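Local coordinates for aldose 1-epimerase (Escherichia coli, PDB 3NRE), which probably interconverts the alpha and beta anomers of aldose sugars, at residues 2-7 with 37-42. Residues are numbered along the deposited sequence; the frame is centred on the assembly and turned at random. Where two conformers were deposited one is given.
Sequences MTIYTL and GKKSGV
Ile-4 lies against the aliphatic chain of Lys-39, its CG2 branch reaching to 4.2 Å from Lys-39 CE, near the charged end of the lysine. Lys-39 can offer this flank because its CG stands anti to the carbonyl carbon (chi1 -62°) and every torsion beyond is extended, which carries the methylenes roughly along strand 4-9 and brings NZ to Asp-15 on the adjacent inner strand 12-17. The amino group ends there in a salt bridge, and the same carboxylate accepts a hydrogen bond from Thr-6, whose side chain belongs to the strand that carries Ile-4. At its other end, the backbone N of Lys-39 is hydrogen-bonded to Glu-24 of strand 22-28.

The second meeting point is the side chain of Met-2, built here as selenomethionine. With CG anti to the backbone N (chi1 166°) and the chain bent at chi3, the terminal methyl CE comes to 3.2 Å from Lys-39 O and 4.2 Å from Lys-39 CB. The selenium lies 4.0 Å from Lys-39 O, with Gly-41 N beyond it. Two conformers of Met-2 were deposited, so this half of the contact, the short approach of CE to Lys-39 O included, is doubtful.

Only 176 Å² is buried, on the surface, where the loop following strand 31-32 folds back across the four-stranded antiparallel sheet to its edge strand. The chemistry implies two sparse points of van der Waals contact, Ile-4 at the methylene end and the Met-2 methyl at the carbonyl O and CB; no bond links the two segments, and the directional hold on Lys-39 comes from Asp-15 and Glu-24 on intervening strands.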
# COMPACT_ATOMS: atom_id res chain seq x y z
N MSE A 2 5.44 18.43 12.35
CA MSE A 2 4.76 17.13 12.36
C MSE A 2 3.43 17.32 13.10
O MSE A 2 3.34 18.04 14.12
CB MSE A 2 5.65 16.13 13.03
CG MSE A 2 4.96 14.90 13.37
SE MSE A 2 6.34 13.61 13.53
CE MSE A 2 5.74 12.95 15.20
N THR A 3 2.39 16.75 12.54
CA THR A 3 1.10 16.74 13.20
C THR A 3 0.53 15.34 13.17
O THR A 3 0.52 14.69 12.10
CB THR A 3 0.13 17.66 12.50
OG1 THR A 3 0.79 18.90 12.15
CG2 THR A 3 -1.11 17.89 13.38
N ILE A 4 -0.03 14.92 14.32
CA ILE A 4 -0.76 13.67 14.40
C ILE A 4 -2.25 13.95 14.73
O ILE A 4 -2.57 14.62 15.73
CB ILE A 4 -0.23 12.74 15.49
CG1 ILE A 4 1.30 12.48 15.40
CG2 ILE A 4 -0.99 11.42 15.47
CD1 ILE A 4 1.73 11.85 14.25
N TYR A 5 -3.10 13.39 13.90
CA TYR A 5 -4.56 13.57 13.97
C TYR A 5 -5.18 12.27 14.45
O TYR A 5 -4.87 11.22 13.91
CB TYR A 5 -5.14 13.88 12.56
CG TYR A 5 -4.49 15.10 11.92
CD1 TYR A 5 -4.96 16.35 12.21
CD2 TYR A 5 -3.41 14.98 11.06
CE1 TYR A 5 -4.36 17.48 11.67
CE2 TYR A 5 -2.82 16.13 10.48
CZ TYR A 5 -3.31 17.36 10.84
OH TYR A 5 -2.76 18.52 10.32
N THR A 6 -6.06 12.34 15.44
CA THR A 6 -6.70 11.15 15.98
C THR A 6 -8.18 11.16 15.61
O THR A 6 -8.82 12.19 15.72
CB THR A 6 -6.56 11.09 17.46
OG1 THR A 6 -5.16 11.00 17.75
CG2 THR A 6 -7.32 9.87 18.07
N LEU A 7 -8.66 10.00 15.17
CA LEU A 7 -10.11 9.76 14.95
C LEU A 7 -10.53 8.65 15.85
O LEU A 7 -9.77 7.75 16.11
CB LEU A 7 -10.37 9.25 13.53
CG LEU A 7 -9.93 10.08 12.36
CD1 LEU A 7 -10.53 9.47 11.11
CD2 LEU A 7 -10.41 11.50 12.60
N GLY A 37 2.75 2.54 14.71
CA GLY A 37 3.85 3.36 14.19
C GLY A 37 4.75 3.96 15.22
O GLY A 37 4.39 4.13 16.39
N LYS A 38 5.98 4.28 14.81
CA LYS A 38 6.91 4.97 15.68
C LYS A 38 6.75 6.47 15.74
O LYS A 38 7.44 7.12 16.56
CB LYS A 38 8.37 4.69 15.27
CG LYS A 38 8.72 3.23 15.34
CD LYS A 38 10.23 3.04 15.08
CE LYS A 38 10.75 1.66 15.49
NZ LYS A 38 12.26 1.66 15.29
N LYS A 39 5.91 7.04 14.90
CA LYS A 39 5.72 8.50 14.89
C LYS A 39 7.06 9.22 14.74
O LYS A 39 7.34 10.24 15.41
CB LYS A 39 4.90 8.97 16.12
CG LYS A 39 3.50 8.37 16.12
CD LYS A 39 2.64 8.73 17.34
CE LYS A 39 1.19 8.18 17.13
NZ LYS A 39 0.34 8.44 18.38
N SER A 40 7.89 8.66 13.85
CA SER A 40 9.28 9.12 13.64
C SER A 40 9.37 10.07 12.45
O SER A 40 10.38 10.76 12.30
CB SER A 40 10.18 7.92 13.36
OG SER A 40 9.80 7.32 12.14
N GLY A 41 8.33 10.10 11.61
CA GLY A 41 8.32 10.85 10.33
C GLY A 41 8.94 10.09 9.17
O GLY A 41 9.10 10.63 8.04
N VAL A 42 9.30 8.81 9.41
CA VAL A 42 9.80 7.92 8.40
C VAL A 42 8.68 6.90 8.10
O VAL A 42 8.20 6.17 8.99
CB VAL A 42 11.07 7.20 8.89
CG1 VAL A 42 11.55 6.22 7.80
CG2 VAL A 42 12.18 8.27 9.28